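PDB 6WBT: cellulase IBT99 from Metagenomes, which probably hydrolyses 6-phospho-alpha-glucosides, as a family 4 glycosyl hydrolase that binds NAD and a manganese ion. Local coordinates for residues 116-119 with 120-124. Residues are numbered along the deposited sequence; the frame is centred on the assembly and turned at random.
Sequences GMTY and GMRTI. With NAD (nicotinamide-adenine-dinucleotide), chain G.
Tyr119 and Arg122 lie one turn apart on helix 114-136, with the arginine end beside the start of the tyrosine ring. Tyr119 CB lies 3.3 Å from Gly120 N and next to Arg122 NH2. CG is also near Arg122 NH2. Tyr119 CD1 is 3.4 Å from Arg122 NH2. Ring and guanidinium planes are 33° apart. Tyr119 CE1 is 3.8 Å from Thr123 OG1. On the other side of the ring CE2 approaches NAD O2D, and CZ approaches NAD O3D. At the far end, Tyr119 OH donates a hydrogen bond of 2.6 Å to O3D of NAD, which lies at the ring edge, in its plane. CG is anti to the backbone N (chi1 -176°), which carries the ring past Arg87 and Pro150 to the nicotinamide ribose.

Thr123 OG1 donates to Tyr119 O, with 2.7 Å between the two oxygens. One guanidinium face of Arg122 lies against Tyr119 CA and Thr118 O. NH2 forms a salt bridge with Asp97, NH1 bonds Asn435 OD1 and NE bonds Val88 O, which fixes the group next to the ring. In the backbone, Met121 N donates to Met117 O at 3.1 Å.

The segment is buried in the Rossmann-type NAD-binding domain. Met117 and Met121, both selenomethionine, pack on helix 380-402, and Arg122 faces helix 90-103. Helix 114-136 belongs to the beta-alpha-beta crossover between adjacent parallel strands 81-84 and 143-146.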
loop_
_atom_site.group_PDB
_atom_site.type_symbol
_atom_site.label_atom_id
_atom_site.label_comp_id
_atom_site.label_asym_id
_atom_site.label_seq_id
_atom_site.Cartn_x
_atom_site.Cartn_y
_atom_site.Cartn_z
ATOM N N GLY A 116 -0.281 -1.153 -31.981
ATOM C CA GLY A 116 -0.137 -0.019 -31.093
ATOM C C GLY A 116 1.168 -0.040 -30.327
ATOM O O GLY A 116 1.797 1.004 -30.133
HETATM N N MSE A 117 1.573 -1.220 -29.868
HETATM C CA MSE A 117 2.847 -1.378 -29.176
HETATM C C MSE A 117 4.009 -1.075 -30.112
HETATM O O MSE A 117 5.014 -0.490 -29.705
HETATM C CB MSE A 117 2.978 -2.796 -28.612
HETATM C CG MSE A 117 2.006 -3.105 -27.490
HETATM SE SE MSE A 117 2.337 -4.835 -26.660
HETATM C CE MSE A 117 1.879 -5.991 -28.160
ATOM N N THR A 118 3.865 -1.488 -31.375
ATOM C CA THR A 118 4.877 -1.171 -32.378
ATOM C C THR A 118 4.918 0.327 -32.651
ATOM O O THR A 118 5.996 0.930 -32.714
ATOM C CB THR A 118 4.598 -1.945 -33.666
ATOM O OG1 THR A 118 4.587 -3.350 -33.383
ATOM C CG2 THR A 118 5.661 -1.647 -34.708
ATOM N N TYR A 119 3.746 0.942 -32.820
ATOM C CA TYR A 119 3.675 2.391 -32.972
ATOM C C TYR A 119 4.205 3.105 -31.734
ATOM O O TYR A 119 4.779 4.194 -31.841
ATOM C CB TYR A 119 2.231 2.803 -33.261
ATOM C CG TYR A 119 2.023 4.274 -33.545
ATOM C CD1 TYR A 119 3.018 5.045 -34.134
ATOM C CD2 TYR A 119 0.821 4.892 -33.224
ATOM C CE1 TYR A 119 2.822 6.389 -34.390
ATOM C CE2 TYR A 119 0.617 6.232 -33.478
ATOM C CZ TYR A 119 1.619 6.976 -34.059
ATOM O OH TYR A 119 1.412 8.313 -34.309
ATOM N N GLY A 120 4.035 2.501 -30.556
ATOM C CA GLY A 120 4.500 3.139 -29.336
ATOM C C GLY A 120 6.011 3.236 -29.253
ATOM O O GLY A 120 6.554 4.280 -28.880
HETATM N N MSE A 121 6.710 2.159 -29.601
HETATM C CA MSE A 121 8.167 2.131 -29.501
HETATM C C MSE A 121 8.828 3.055 -30.521
HETATM O O MSE A 121 9.966 3.484 -30.332
HETATM C CB MSE A 121 8.692 0.704 -29.668
HETATM C CG MSE A 121 8.353 -0.221 -28.509
HETATM SE SE MSE A 121 9.680 -1.630 -28.273
HETATM C CE MSE A 121 11.240 -0.512 -27.931
ATOM N N ARG A 122 8.113 3.358 -31.607
ATOM C CA ARG A 122 8.604 4.348 -32.557
ATOM C C ARG A 122 8.514 5.764 -32.007
ATOM O O ARG A 122 9.267 6.638 -32.450
ATOM C CB ARG A 122 7.826 4.268 -33.871
ATOM C CG ARG A 122 8.152 3.065 -34.739
ATOM C CD ARG A 122 7.652 3.282 -36.161
ATOM N NE ARG A 122 6.209 3.489 -36.211
ATOM C CZ ARG A 122 5.322 2.519 -36.410
ATOM N NH1 ARG A 122 5.731 1.269 -36.578
ATOM N NH2 ARG A 122 4.026 2.799 -36.441
ATOM N N THR A 123 7.623 6.005 -31.047
ATOM C CA THR A 123 7.327 7.349 -30.573
ATOM C C THR A 123 8.016 7.694 -29.257
ATOM O O THR A 123 8.073 8.876 -28.902
ATOM C CB THR A 123 5.809 7.525 -30.410
ATOM O OG1 THR A 123 5.133 6.828 -31.464
ATOM C CG2 THR A 123 5.417 8.998 -30.467
ATOM N N ILE A 124 8.553 6.704 -28.538
ATOM C CA ILE A 124 9.095 6.952 -27.200
ATOM C C ILE A 124 10.239 7.960 -27.260
ATOM O O ILE A 124 10.153 9.058 -26.700
ATOM C CB ILE A 124 9.542 5.634 -26.544
ATOM C CG1 ILE A 124 8.330 4.748 -26.248
ATOM C CG2 ILE A 124 10.327 5.908 -25.269
ATOM C CD1 ILE A 124 8.677 3.435 -25.582
HETATM P PA NAD G . 0.102 12.307 -40.370
HETATM O O1A NAD G . 0.931 11.105 -40.676
HETATM O O2A NAD G . -0.866 12.775 -41.406
HETATM O O5B NAD G . 1.074 13.518 -39.959
HETATM C C5B NAD G . 2.026 13.333 -38.876
HETATM C C4B NAD G . 3.139 14.343 -39.013
HETATM O O4B NAD G . 4.128 14.129 -37.970
HETATM C C3B NAD G . 3.923 14.310 -40.337
HETATM O O3B NAD G . 4.029 15.627 -40.862
HETATM C C2B NAD G . 5.301 13.794 -39.908
HETATM O O2B NAD G . 6.351 14.162 -40.775
HETATM C C1B NAD G . 5.393 14.409 -38.519
HETATM N N9A NAD G . 6.428 13.825 -37.672
HETATM C C8A NAD G . 6.809 12.507 -37.631
HETATM N N7A NAD G . 7.774 12.269 -36.779
HETATM C C5A NAD G . 8.059 13.509 -36.228
HETATM C C6A NAD G . 8.996 13.921 -35.260
HETATM N N6A NAD G . 9.848 13.096 -34.660
HETATM N N1A NAD G . 9.024 15.236 -34.938
HETATM C C2A NAD G . 8.164 16.061 -35.548
HETATM N N3A NAD G . 7.243 15.787 -36.468
HETATM C C4A NAD G . 7.238 14.479 -36.772
HETATM O O3 NAD G . -0.699 12.051 -39.005
HETATM P PN NAD G . -2.215 12.342 -38.569
HETATM O O1N NAD G . -2.536 13.771 -38.853
HETATM O O2N NAD G . -3.097 11.285 -39.148
HETATM O O5D NAD G . -2.102 12.128 -36.985
HETATM C C5D NAD G . -1.097 12.890 -36.271
HETATM C C4D NAD G . -0.974 12.357 -34.866
HETATM O O4D NAD G . -2.162 12.710 -34.121
HETATM C C3D NAD G . -0.862 10.830 -34.739
HETATM O O3D NAD G . 0.156 10.501 -33.804
HETATM C C2D NAD G . -2.250 10.474 -34.196
HETATM O O2D NAD G . -2.335 9.205 -33.570
HETATM C C1D NAD G . -2.478 11.642 -33.245
HETATM N N1N NAD G . -3.902 11.767 -32.825
HETATM C C2N NAD G . -4.270 11.413 -31.555
HETATM C C3N NAD G . -5.595 11.496 -31.153
HETATM C C7N NAD G . -5.923 11.146 -29.724
HETATM O O7N NAD G . -6.988 10.590 -29.469
HETATM N N7N NAD G . -5.049 11.491 -28.789
HETATM C C4N NAD G . -6.553 11.915 -32.070
HETATM C C5N NAD G . -6.164 12.302 -33.335
HETATM C C6N NAD G . -4.836 12.224 -33.691
#